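Local coordinates for thymidylate synthase A (Bacillus subtilis, PDB 1BKP), which probably catalyses, as a homodimer, the reductive methylation of dUMP to dTMP, with 5,10-methylenetetrahydrofolate as both methyl donor and reductant, at residues N8-D13 / K45-D50; R116-E121 / V126-H131; G171-E176 / M201-T206; M184-P189 / T224-N229. All coordinates share one frame; numbering follows the deposited sequence.

How the interactions relate
Along the chain interaction 1 closes first and interaction 2 second, while the segments of interactions 3 and 4 alternate. Interactions 1 and 4, centres about 14 Å apart, meet where Ile10 and Ile11 pack on Met184 and Met47 packs on Asn188. Interactions 2 and 3, centres about 17 Å apart, join through Leu130 against Ile202 and Thr206. Interactions 2 and 4 are separated by about 40 Å between centres. Gln46 of interaction 1 packs on Glu176 of interaction 3, both on the mixed sheet. Interactions 1, 2 and 3 touch the second subunit. Helix 188-206 runs from interaction 4, beside the predicted ligand-binding residue Asp183, to interaction 3, its C-terminal part, and so connects the two regions.

Interaction 1. Residues N8-D13 / K45-D50; sequences NSIIKD and KQMRFD
Asp13 and Lys45 meet because their chains are turned to one another: chi1 of Asp13 (-177°) swings the carboxylate away from the backbone nitrogen, while Lys45 bends at chi2 (-73°) and then runs extended. In this way helix 3-17 is tied to strand 39-49 of the large mixed sheet of the thymidylate synthase fold, the helix and strand segments running nearly antiparallel, their short axes 10.1 Å apart at closest approach. The ammonium NZ of Lys45 lies 2.6 Å from Asp13 OD2, a short salt bridge that is also a hydrogen bond. The nitrogen approaches from above the carboxylate, 55° out of its plane. The other carboxylate oxygen, OD1, accepts a hydrogen bond from Asn17, so both oxygens of Asp13 are engaged and its rotation is restrained.

One helical turn earlier, Ile10 supplies the apolar half of the contact. Its long branch reaches the strand through CD1, which comes within 4.1 Å of Lys45 CB, on the aliphatic base of the chain whose far end carries the charge. Cys220 of strand 209-223 touches both Ile10 and Lys45, so the contact also leans on the adjoining strand. Met47, two residues along from Lys45, brings CG and SD up to the same isoleucine methyl: Ile10 CD1 lies 3.6 Å from Met47 CG and 3.9 Å from Met47 SD.

Interaction 2. Residues R116-E121 / V126-H131; sequences RSLNGE and VDYLLH
Arg116 lies over Tyr128 in a cation-pi stack. The guanidinium carbon CZ of Arg116 is 4.0 Å from the centroid of the Tyr128 ring and 20° off its normal, and the two planes are inclined by 29°, so the groups are flat on each other without being parallel. Arg116 NH1 is shifted toward the ring's rim, 3.4 Å from Tyr128 CE2. Bends at chi2 and chi3 of Arg116 fold its chain back over the ring, where Arg116 CB also touches Tyr128 CD1, at 3.8 Å. The charge has a further mate: Arg116 NH2 forms a salt bridge with Asp153 of the second subunit, carrying this small stack into the dimer interface. Tyr128 also packs on Arg141, predicted to bind dUMP. A serine in place of Tyr128 would probably leave a gap beside the guanidinium, which would lose its aromatic support and be held mainly by its polar partners.

These contacts join a beta hairpin to the helix that follows it. Strands 116-118 and 121-123 are linked by a type I' turn from Leu118 to Glu121, and the chain then enters helix 125-135, whose segment crosses strand 116-118 at 43°.

The apolar contacts lie nearer the turn. Leu118 sets CD2 over a face of the His131 imidazole as a CH-pi contact, 3.9 Å from the ring centroid. Leu118 CD1 lies 3.9 Å from His131 CE1 and, more loosely, 4.3 Å from Tyr128 CE1.

Interaction 3. Residues G171-E176 / M201-T206; sequences GKLHLE and MIAQVT
Leu173 makes every side-chain contact from the strand through one methyl, CD2. That methyl is 3.6 Å from Ala203 CA and 4.0 Å from Ala203 CB, so it rests closer to the helix backbone than to the alanine methyl. Ile202 adds its short branch, with CG2 at 3.8 Å from Leu173 CD2, and Thr206 borders the methyl through OG1, 4.1 Å from Leu173 CD2. The 6.3 Å between Leu173 CA and Ala203 CA is consistent with the small alanine letting the helix come close.

The contact lies inside a beta-alpha-beta unit made of strand 172-183, helix 188-206 and strand 209-223. Strand and helix segments run roughly antiparallel, at 153°, as expected where the helix returns the chain between two parallel strands.

The next shell fixes the groups around the leucine methyl. Thr206 turns OG1 between its backbone N and carbonyl carbon (chi1 57°), and from there the hydroxyl donates to Ile202 O at 2.8 Å, reaching back one turn. A valine in place of Thr206 has no hydroxyl to offer, and would probably leave Ile202 O relying on the weak bond from the backbone N of that residue, with the side chain freer to turn. Gln199, one turn before Ala203, donates from NE2 to Leu173 O, adding a polar tie between helix and strand. Leu133 of helix 125-135 touches both Leu173 and Ile202.

Interaction 4. Residues M184-P189 / T224-N229; sequences MALGNP and TRHIDN
Ala185 opens the contact with His226, its CB lying 3.9 Å from His226 ND1. In the thymidylate synthase fold this joins the connection between strand 172-183 and helix 188-206 to the irregular, helix-like link that leads from strand 209-223 into helix 227-235. Both directly follow residues predicted to bind the dUMP shared with the other subunit: Asp183, also predicted to bind the folate, precedes the first, and Tyr223 precedes the second. The Asp183 carboxylate holds the first connection, its OD1 accepting a hydrogen bond from Leu186 N and a weak one from Ala185 N. From the carbonyl side, Ala185 O accepts from Lys60 NZ, so the backbone around the small CB is tied at several points.

Leu186 comes next, and although its CB is not aimed at the imidazole, the end of the chain reaches it. With CG anti to the carbonyl carbon (chi1 -61°) and chi2 extended, CD1 is carried to His226, the two side chains crossing at about a right angle. Phe274 borders both partners, packing on Leu186 and meeting the His226 ring edge-to-face.

The other end of the imidazole is held outside the two segments: His226 NE2 donates to the backbone oxygen of Glu275, which probably fixes the turn of the ring. Between its two nitrogens, His226 CE1 lies 3.7 Å from Leu186 CD1.

Interaction 1. Residues N8-D13 / K45-D50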
loop_
_atom_site.group_PDB
_atom_site.type_symbol
_atom_site.label_atom_id
_atom_site.label_comp_id
_atom_site.label_asym_id
_atom_site.label_seq_id
_atom_site.Cartn_x
_atom_site.Cartn_y
_atom_site.Cartn_z
ATOM N N ASN A 8 -2.860 20.430 7.628
ATOM C CA ASN A 8 -3.660 21.543 7.257
ATOM C C ASN A 8 -3.798 21.612 5.746
ATOM O O ASN A 8 -4.835 22.049 5.247
ATOM C CB ASN A 8 -3.053 22.841 7.751
ATOM C CG ASN A 8 -3.235 23.127 9.257
ATOM O OD1 ASN A 8 -2.721 24.153 9.746
ATOM N ND2 ASN A 8 -3.799 22.233 9.988
ATOM N N SER A 9 -2.731 21.260 4.996
ATOM C CA SER A 9 -2.785 21.267 3.509
ATOM C C SER A 9 -3.751 20.224 3.005
ATOM O O SER A 9 -4.543 20.517 2.108
ATOM C CB SER A 9 -1.417 20.989 2.831
ATOM O OG SER A 9 -0.619 22.130 3.101
ATOM N N ILE A 10 -3.704 19.022 3.568
ATOM C CA ILE A 10 -4.657 17.978 3.162
ATOM C C ILE A 10 -6.072 18.352 3.489
ATOM O O ILE A 10 -7.010 18.231 2.645
ATOM C CB ILE A 10 -4.308 16.638 3.793
ATOM C CG1 ILE A 10 -2.899 16.223 3.236
ATOM C CG2 ILE A 10 -5.392 15.557 3.498
ATOM C CD1 ILE A 10 -2.310 14.951 3.845
ATOM N N ILE A 11 -6.261 18.889 4.682
ATOM C CA ILE A 11 -7.658 19.241 5.081
ATOM C C ILE A 11 -8.237 20.310 4.130
ATOM O O ILE A 11 -9.384 20.231 3.736
ATOM C CB ILE A 11 -7.671 19.767 6.612
ATOM C CG1 ILE A 11 -7.215 18.649 7.596
ATOM C CG2 ILE A 11 -9.079 20.387 6.929
ATOM C CD1 ILE A 11 -8.158 17.455 7.625
ATOM N N LYS A 12 -7.448 21.330 3.789
ATOM C CA LYS A 12 -7.903 22.402 2.894
ATOM C C LYS A 12 -8.264 21.840 1.520
ATOM O O LYS A 12 -9.225 22.288 0.876
ATOM C CB LYS A 12 -6.737 23.407 2.763
ATOM C CG LYS A 12 -7.027 24.737 2.090
ATOM C CD LYS A 12 -7.662 25.711 3.073
ATOM C CE LYS A 12 -7.975 27.052 2.395
ATOM N NZ LYS A 12 -8.861 27.963 3.177
ATOM N N ASP A 13 -7.511 20.828 1.093
ATOM C CA ASP A 13 -7.761 20.212 -0.195
ATOM C C ASP A 13 -9.082 19.468 -0.196
ATOM O O ASP A 13 -9.841 19.439 -1.209
ATOM C CB ASP A 13 -6.612 19.246 -0.559
ATOM C CG ASP A 13 -6.811 18.639 -1.932
ATOM O OD1 ASP A 13 -7.033 19.435 -2.835
ATOM O OD2 ASP A 13 -6.770 17.423 -2.157
ATOM N N LYS A 45 -3.493 10.295 -0.640
ATOM C CA LYS A 45 -2.661 11.444 -0.161
ATOM C C LYS A 45 -1.451 10.805 0.571
ATOM O O LYS A 45 -1.546 9.692 1.102
ATOM C CB LYS A 45 -3.450 12.332 0.862
ATOM C CG LYS A 45 -4.650 13.045 0.175
ATOM C CD LYS A 45 -4.098 14.190 -0.722
ATOM C CE LYS A 45 -5.137 15.040 -1.336
ATOM N NZ LYS A 45 -4.447 16.314 -1.804
ATOM N N GLN A 46 -0.431 11.618 0.786
ATOM C CA GLN A 46 0.793 11.128 1.405
ATOM C C GLN A 46 1.435 12.200 2.292
ATOM O O GLN A 46 1.484 13.358 1.895
ATOM C CB GLN A 46 1.827 10.760 0.298
ATOM C CG GLN A 46 3.106 10.264 0.918
ATOM C CD GLN A 46 4.129 9.800 -0.073
ATOM O OE1 GLN A 46 5.039 10.548 -0.368
ATOM N NE2 GLN A 46 4.030 8.551 -0.535
ATOM N N MET A 47 1.921 11.811 3.472
ATOM C CA MET A 47 2.676 12.743 4.323
ATOM C C MET A 47 4.017 12.071 4.512
ATOM O O MET A 47 4.045 10.817 4.643
ATOM C CB MET A 47 1.955 12.963 5.683
ATOM C CG MET A 47 0.648 13.748 5.452
ATOM S SD MET A 47 -0.301 13.902 7.002
ATOM C CE MET A 47 -0.768 12.348 7.222
ATOM N N ARG A 48 5.104 12.880 4.490
ATOM C CA ARG A 48 6.470 12.322 4.671
ATOM C C ARG A 48 7.175 13.215 5.674
ATOM O O ARG A 48 7.064 14.446 5.569
ATOM C CB ARG A 48 7.294 12.414 3.389
ATOM C CG ARG A 48 6.668 11.820 2.194
ATOM C CD ARG A 48 7.629 11.945 1.007
ATOM N NE ARG A 48 8.841 11.105 0.948
ATOM C CZ ARG A 48 9.000 10.126 0.027
ATOM N NH1 ARG A 48 7.981 9.734 -0.742
ATOM N NH2 ARG A 48 10.130 9.469 -0.065
ATOM N N PHE A 49 7.962 12.603 6.539
ATOM C CA PHE A 49 8.689 13.334 7.578
ATOM C C PHE A 49 10.120 12.791 7.613
ATOM O O PHE A 49 10.373 11.563 7.465
ATOM C CB PHE A 49 8.005 13.083 8.922
ATOM C CG PHE A 49 6.570 13.425 8.904
ATOM C CD1 PHE A 49 6.152 14.737 9.168
ATOM C CD2 PHE A 49 5.632 12.462 8.684
ATOM C CE1 PHE A 49 4.835 14.998 9.215
ATOM C CE2 PHE A 49 4.307 12.763 8.741
ATOM C CZ PHE A 49 3.914 13.992 9.004
ATOM N N ASP A 50 11.028 13.681 7.954
ATOM C CA ASP A 50 12.424 13.283 7.958
ATOM C C ASP A 50 12.880 12.871 9.369
ATOM O O ASP A 50 14.036 12.496 9.627
ATOM C CB ASP A 50 13.266 14.425 7.371
ATOM C CG ASP A 50 13.220 15.700 8.196
ATOM O OD1 ASP A 50 12.559 15.773 9.232
ATOM O OD2 ASP A 50 13.905 16.650 7.800
#

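Interaction 2. Residues R116-E121 / V126-H131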
loop_
_atom_site.group_PDB
_atom_site.type_symbol
_atom_site.label_atom_id
_atom_site.label_comp_id
_atom_site.label_asym_id
_atom_site.label_seq_id
_atom_site.Cartn_x
_atom_site.Cartn_y
_atom_site.Cartn_z
ATOM N N ARG A 116 5.662 -18.161 9.834
ATOM C CA ARG A 116 6.872 -18.109 9.038
ATOM C C ARG A 116 7.952 -19.078 9.604
ATOM O O ARG A 116 8.149 -19.131 10.799
ATOM C CB ARG A 116 7.473 -16.710 9.044
ATOM C CG ARG A 116 6.566 -15.566 8.573
ATOM C CD ARG A 116 6.151 -15.700 7.111
ATOM N NE ARG A 116 7.238 -16.156 6.256
ATOM C CZ ARG A 116 7.990 -15.361 5.495
ATOM N NH1 ARG A 116 7.824 -14.039 5.504
ATOM N NH2 ARG A 116 8.814 -15.896 4.618
ATOM N N SER A 117 8.611 -19.871 8.749
ATOM C CA SER A 117 9.678 -20.761 9.274
ATOM C C SER A 117 11.010 -19.972 9.387
ATOM O O SER A 117 11.427 -19.356 8.425
ATOM C CB SER A 117 9.909 -21.922 8.314
ATOM O OG SER A 117 8.684 -22.552 8.008
ATOM N N LEU A 118 11.679 -19.998 10.527
ATOM C CA LEU A 118 12.931 -19.326 10.617
ATOM C C LEU A 118 13.826 -20.111 11.582
ATOM O O LEU A 118 13.451 -20.336 12.714
ATOM C CB LEU A 118 12.693 -17.944 11.200
ATOM C CG LEU A 118 13.970 -17.097 11.344
ATOM C CD1 LEU A 118 14.556 -16.761 9.975
ATOM C CD2 LEU A 118 13.615 -15.871 12.118
ATOM N N ASN A 119 14.964 -20.605 11.091
ATOM C CA ASN A 119 15.973 -21.319 11.906
ATOM C C ASN A 119 15.430 -22.479 12.664
ATOM O O ASN A 119 15.724 -22.641 13.860
ATOM C CB ASN A 119 16.642 -20.354 12.875
ATOM C CG ASN A 119 17.459 -19.311 12.155
ATOM O OD1 ASN A 119 17.837 -19.513 11.015
ATOM N ND2 ASN A 119 17.658 -18.157 12.778
ATOM N N GLY A 120 14.539 -23.213 12.050
ATOM C CA GLY A 120 13.998 -24.385 12.746
ATOM C C GLY A 120 12.822 -24.195 13.703
ATOM O O GLY A 120 12.391 -25.137 14.355
ATOM N N GLU A 121 12.296 -22.974 13.744
ATOM C CA GLU A 121 11.176 -22.597 14.595
ATOM C C GLU A 121 10.103 -21.894 13.727
ATOM O O GLU A 121 10.406 -21.469 12.630
ATOM C CB GLU A 121 11.744 -21.634 15.644
ATOM C CG GLU A 121 11.335 -21.934 17.062
ATOM C CD GLU A 121 11.814 -20.840 18.010
ATOM O OE1 GLU A 121 13.021 -20.842 18.344
ATOM O OE2 GLU A 121 10.994 -19.966 18.388
ATOM N N VAL A 126 6.051 -10.292 13.513
ATOM C CA VAL A 126 6.857 -9.298 14.180
ATOM C C VAL A 126 8.282 -9.888 14.444
ATOM O O VAL A 126 9.280 -9.233 14.134
ATOM C CB VAL A 126 6.203 -8.876 15.503
ATOM C CG1 VAL A 126 7.098 -7.886 16.255
ATOM C CG2 VAL A 126 4.794 -8.284 15.250
ATOM N N ASP A 127 8.379 -11.108 14.994
ATOM C CA ASP A 127 9.713 -11.690 15.196
ATOM C C ASP A 127 10.427 -11.961 13.889
ATOM O O ASP A 127 11.654 -11.765 13.801
ATOM C CB ASP A 127 9.581 -12.985 15.987
ATOM C CG ASP A 127 9.207 -12.729 17.451
ATOM O OD1 ASP A 127 9.577 -11.653 18.006
ATOM O OD2 ASP A 127 8.473 -13.582 17.979
ATOM N N TYR A 128 9.661 -12.245 12.833
ATOM C CA TYR A 128 10.292 -12.500 11.583
ATOM C C TYR A 128 10.879 -11.145 11.081
ATOM O O TYR A 128 12.052 -11.028 10.677
ATOM C CB TYR A 128 9.268 -13.015 10.560
ATOM C CG TYR A 128 9.955 -13.375 9.263
ATOM C CD1 TYR A 128 10.615 -14.607 9.123
ATOM C CD2 TYR A 128 9.993 -12.476 8.203
ATOM C CE1 TYR A 128 11.265 -14.935 7.964
ATOM C CE2 TYR A 128 10.636 -12.796 7.037
ATOM C CZ TYR A 128 11.243 -14.025 6.926
ATOM O OH TYR A 128 11.684 -14.351 5.673
ATOM N N LEU A 129 10.077 -10.078 11.186
ATOM C CA LEU A 129 10.558 -8.754 10.760
ATOM C C LEU A 129 11.783 -8.331 11.576
ATOM O O LEU A 129 12.795 -7.862 10.997
ATOM C CB LEU A 129 9.430 -7.690 11.032
ATOM C CG LEU A 129 9.871 -6.179 10.802
ATOM C CD1 LEU A 129 10.194 -5.949 9.306
ATOM C CD2 LEU A 129 8.821 -5.128 11.324
ATOM N N LEU A 130 11.746 -8.504 12.905
ATOM C CA LEU A 130 12.890 -8.041 13.744
ATOM C C LEU A 130 14.208 -8.739 13.329
ATOM O O LEU A 130 15.253 -8.071 13.080
ATOM C CB LEU A 130 12.589 -8.311 15.216
ATOM C CG LEU A 130 11.608 -7.284 15.826
ATOM C CD1 LEU A 130 11.326 -7.734 17.190
ATOM C CD2 LEU A 130 12.091 -5.783 15.859
ATOM N N HIS A 131 14.077 -10.046 13.062
ATOM C CA HIS A 131 15.207 -10.858 12.653
ATOM C C HIS A 131 15.740 -10.375 11.300
ATOM O O HIS A 131 16.931 -10.200 11.109
ATOM C CB HIS A 131 14.821 -12.319 12.590
ATOM C CG HIS A 131 15.937 -13.215 12.056
ATOM N ND1 HIS A 131 16.204 -13.338 10.708
ATOM C CD2 HIS A 131 16.884 -13.932 12.692
ATOM C CE1 HIS A 131 17.289 -14.078 10.545
ATOM N NE2 HIS A 131 17.718 -14.456 11.728
#

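Interaction 3. Residues G171-E176 / M201-T206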
loop_
_atom_site.group_PDB
_atom_site.type_symbol
_atom_site.label_atom_id
_atom_site.label_comp_id
_atom_site.label_asym_id
_atom_site.label_seq_id
_atom_site.Cartn_x
_atom_site.Cartn_y
_atom_site.Cartn_z
ATOM N N GLY A 171 22.572 2.603 7.097
ATOM C CA GLY A 171 22.426 2.626 8.529
ATOM C C GLY A 171 21.159 3.267 9.017
ATOM O O GLY A 171 20.996 3.403 10.213
ATOM N N LYS A 172 20.269 3.652 8.104
ATOM C CA LYS A 172 19.004 4.221 8.567
ATOM C C LYS A 172 17.770 3.306 8.220
ATOM O O LYS A 172 17.701 2.673 7.126
ATOM C CB LYS A 172 18.811 5.590 7.946
ATOM C CG LYS A 172 19.899 6.581 8.368
ATOM C CD LYS A 172 19.766 7.844 7.552
ATOM C CE LYS A 172 20.840 8.816 7.855
ATOM N NZ LYS A 172 20.897 9.857 6.741
ATOM N N LEU A 173 16.826 3.277 9.165
ATOM C CA LEU A 173 15.590 2.532 9.058
ATOM C C LEU A 173 14.402 3.457 8.657
ATOM O O LEU A 173 13.985 4.328 9.444
ATOM C CB LEU A 173 15.283 1.907 10.413
ATOM C CG LEU A 173 14.112 0.903 10.463
ATOM C CD1 LEU A 173 14.281 -0.260 9.470
ATOM C CD2 LEU A 173 13.983 0.277 11.930
ATOM N N HIS A 174 13.922 3.317 7.415
ATOM C CA HIS A 174 12.786 4.106 6.879
ATOM C C HIS A 174 11.526 3.253 7.053
ATOM O O HIS A 174 11.585 1.990 6.919
ATOM C CB HIS A 174 13.046 4.405 5.388
ATOM C CG HIS A 174 14.381 5.024 5.129
ATOM N ND1 HIS A 174 14.571 6.376 4.843
ATOM C CD2 HIS A 174 15.619 4.444 5.026
ATOM C CE1 HIS A 174 15.858 6.594 4.583
ATOM N NE2 HIS A 174 16.516 5.450 4.681
ATOM N N LEU A 175 10.368 3.929 7.286
ATOM C CA LEU A 175 9.142 3.202 7.522
ATOM C C LEU A 175 8.106 3.801 6.599
ATOM O O LEU A 175 7.992 5.041 6.528
ATOM C CB LEU A 175 8.620 3.368 8.992
ATOM C CG LEU A 175 7.153 2.930 9.249
ATOM C CD1 LEU A 175 7.036 1.412 8.877
ATOM C CD2 LEU A 175 6.769 3.144 10.725
ATOM N N GLU A 176 7.371 2.933 5.875
ATOM C CA GLU A 176 6.276 3.427 5.034
ATOM C C GLU A 176 5.016 2.689 5.519
ATOM O O GLU A 176 4.986 1.468 5.583
ATOM C CB GLU A 176 6.554 3.125 3.542
ATOM C CG GLU A 176 5.473 3.679 2.657
ATOM C CD GLU A 176 5.871 3.871 1.192
ATOM O OE1 GLU A 176 6.823 3.207 0.747
ATOM O OE2 GLU A 176 5.221 4.673 0.501
ATOM N N MET A 201 10.719 2.794 18.265
ATOM C CA MET A 201 10.953 1.594 19.097
ATOM C C MET A 201 11.826 0.557 18.398
ATOM O O MET A 201 12.800 0.024 18.976
ATOM C CB MET A 201 9.644 0.898 19.403
ATOM C CG MET A 201 8.819 1.738 20.480
ATOM S SD MET A 201 7.121 1.068 20.538
ATOM C CE MET A 201 7.289 -0.501 21.379
ATOM N N ILE A 202 11.466 0.301 17.132
ATOM C CA ILE A 202 12.103 -0.773 16.358
ATOM C C ILE A 202 13.511 -0.369 15.967
ATOM O O ILE A 202 14.412 -1.165 16.040
ATOM C CB ILE A 202 11.205 -1.370 15.117
ATOM C CG1 ILE A 202 10.044 -2.254 15.679
ATOM C CG2 ILE A 202 12.176 -2.243 14.168
ATOM C CD1 ILE A 202 9.010 -2.664 14.692
ATOM N N ALA A 203 13.714 0.876 15.611
ATOM C CA ALA A 203 15.053 1.314 15.255
ATOM C C ALA A 203 16.006 1.174 16.497
ATOM O O ALA A 203 17.189 0.754 16.352
ATOM C CB ALA A 203 14.983 2.780 14.824
ATOM N N GLN A 204 15.447 1.447 17.715
ATOM C CA GLN A 204 16.252 1.411 18.907
ATOM C C GLN A 204 16.725 -0.005 19.176
ATOM O O GLN A 204 17.888 -0.182 19.455
ATOM C CB GLN A 204 15.487 1.987 20.113
ATOM C CG GLN A 204 16.251 1.739 21.473
ATOM C CD GLN A 204 15.681 2.584 22.594
ATOM O OE1 GLN A 204 15.495 3.775 22.414
ATOM N NE2 GLN A 204 15.395 1.963 23.776
ATOM N N VAL A 205 15.862 -1.001 18.996
ATOM C CA VAL A 205 16.217 -2.363 19.292
ATOM C C VAL A 205 16.955 -3.175 18.190
ATOM O O VAL A 205 17.400 -4.311 18.433
ATOM C CB VAL A 205 15.040 -3.116 19.817
ATOM C CG1 VAL A 205 14.554 -2.449 21.080
ATOM C CG2 VAL A 205 13.914 -3.248 18.768
ATOM N N THR A 206 17.034 -2.611 16.975
ATOM C CA THR A 206 17.701 -3.268 15.884
ATOM C C THR A 206 19.009 -2.527 15.601
ATOM O O THR A 206 19.778 -2.907 14.726
ATOM C CB THR A 206 16.848 -3.330 14.664
ATOM O OG1 THR A 206 16.426 -1.995 14.260
ATOM C CG2 THR A 206 15.670 -4.264 14.921
#

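Interaction 4. Residues M184-P189 / T224-N229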
loop_
_atom_site.group_PDB
_atom_site.type_symbol
_atom_site.label_atom_id
_atom_site.label_comp_id
_atom_site.label_asym_id
_atom_site.label_seq_id
_atom_site.Cartn_x
_atom_site.Cartn_y
_atom_site.Cartn_z
ATOM N N MET A 184 -10.039 11.920 8.669
ATOM C CA MET A 184 -8.988 12.904 8.867
ATOM C C MET A 184 -9.046 13.729 10.120
ATOM O O MET A 184 -8.005 14.174 10.582
ATOM C CB MET A 184 -8.861 13.828 7.660
ATOM C CG MET A 184 -8.501 13.002 6.374
ATOM S SD MET A 184 -6.946 12.100 6.553
ATOM C CE MET A 184 -5.822 13.441 6.503
ATOM N N ALA A 185 -10.257 13.922 10.659
ATOM C CA ALA A 185 -10.419 14.732 11.857
ATOM C C ALA A 185 -10.051 13.986 13.091
ATOM O O ALA A 185 -9.334 14.506 13.891
ATOM C CB ALA A 185 -11.899 15.231 12.000
ATOM N N LEU A 186 -10.627 12.801 13.265
ATOM C CA LEU A 186 -10.431 12.011 14.454
ATOM C C LEU A 186 -9.357 10.901 14.387
ATOM O O LEU A 186 -8.639 10.693 15.311
ATOM C CB LEU A 186 -11.759 11.387 14.815
ATOM C CG LEU A 186 -12.815 12.513 15.096
ATOM C CD1 LEU A 186 -14.192 11.902 15.092
ATOM C CD2 LEU A 186 -12.545 13.182 16.459
ATOM N N GLY A 187 -9.292 10.177 13.307
ATOM C CA GLY A 187 -8.350 9.110 13.258
ATOM C C GLY A 187 -6.926 9.413 12.782
ATOM O O GLY A 187 -5.979 8.962 13.399
ATOM N N ASN A 188 -6.776 10.216 11.741
ATOM C CA ASN A 188 -5.442 10.449 11.218
ATOM C C ASN A 188 -4.365 10.975 12.227
ATOM O O ASN A 188 -3.221 10.406 12.279
ATOM C CB ASN A 188 -5.527 11.381 10.012
ATOM C CG ASN A 188 -4.173 11.651 9.407
ATOM O OD1 ASN A 188 -3.647 12.736 9.566
ATOM N ND2 ASN A 188 -3.686 10.711 8.567
ATOM N N PRO A 189 -4.674 12.016 13.020
ATOM C CA PRO A 189 -3.582 12.478 13.942
ATOM C C PRO A 189 -3.109 11.451 14.915
ATOM O O PRO A 189 -1.903 11.307 15.155
ATOM C CB PRO A 189 -4.172 13.741 14.610
ATOM C CG PRO A 189 -5.278 14.245 13.603
ATOM C CD PRO A 189 -5.880 12.905 13.113
ATOM N N THR A 224 -19.051 16.049 7.294
ATOM C CA THR A 224 -19.384 17.476 7.091
ATOM C C THR A 224 -19.520 18.294 8.355
ATOM O O THR A 224 -19.091 19.403 8.362
ATOM C CB THR A 224 -20.733 17.662 6.242
ATOM O OG1 THR A 224 -21.775 16.898 6.893
ATOM C CG2 THR A 224 -20.488 17.132 4.787
ATOM N N ARG A 225 -20.090 17.750 9.413
ATOM C CA ARG A 225 -20.189 18.570 10.659
ATOM C C ARG A 225 -18.887 18.781 11.352
ATOM O O ARG A 225 -18.841 19.445 12.411
ATOM C CB ARG A 225 -21.169 17.956 11.649
ATOM C CG ARG A 225 -22.580 17.980 11.138
ATOM C CD ARG A 225 -23.535 17.302 12.167
ATOM N NE ARG A 225 -24.912 17.338 11.706
ATOM C CZ ARG A 225 -25.962 16.875 12.396
ATOM N NH1 ARG A 225 -25.830 16.329 13.606
ATOM N NH2 ARG A 225 -27.165 16.951 11.843
ATOM N N HIS A 226 -17.813 18.136 10.867
ATOM C CA HIS A 226 -16.530 18.388 11.530
ATOM C C HIS A 226 -15.822 19.559 10.907
ATOM O O HIS A 226 -14.862 20.039 11.447
ATOM C CB HIS A 226 -15.637 17.138 11.508
ATOM C CG HIS A 226 -16.160 16.053 12.371
ATOM N ND1 HIS A 226 -15.803 14.742 12.224
ATOM C CD2 HIS A 226 -17.112 16.080 13.344
ATOM C CE1 HIS A 226 -16.506 13.981 13.066
ATOM N NE2 HIS A 226 -17.305 14.772 13.764
ATOM N N ILE A 227 -16.340 20.021 9.756
ATOM C CA ILE A 227 -15.705 21.087 9.000
ATOM C C ILE A 227 -15.453 22.419 9.761
ATOM O O ILE A 227 -14.355 22.993 9.685
ATOM C CB ILE A 227 -16.444 21.268 7.673
ATOM C CG1 ILE A 227 -16.124 20.074 6.751
ATOM C CG2 ILE A 227 -15.984 22.625 6.991
ATOM C CD1 ILE A 227 -17.018 20.046 5.625
ATOM N N ASP A 228 -16.485 22.935 10.448
ATOM C CA ASP A 228 -16.257 24.164 11.180
ATOM C C ASP A 228 -15.098 24.116 12.142
ATOM O O ASP A 228 -14.315 25.064 12.182
ATOM C CB ASP A 228 -17.501 24.708 11.915
ATOM C CG ASP A 228 -17.136 25.975 12.785
ATOM O OD1 ASP A 228 -16.662 27.011 12.210
ATOM O OD2 ASP A 228 -17.240 25.913 14.052
ATOM N N ASN A 229 -14.983 23.044 12.938
ATOM C CA ASN A 229 -13.882 22.925 13.913
ATOM C C ASN A 229 -12.547 22.829 13.161
ATOM O O ASN A 229 -11.559 23.402 13.605
ATOM C CB ASN A 229 -13.967 21.644 14.741
ATOM C CG ASN A 229 -14.893 21.763 15.939
ATOM O OD1 ASN A 229 -15.345 22.836 16.302
ATOM N ND2 ASN A 229 -15.263 20.620 16.489
#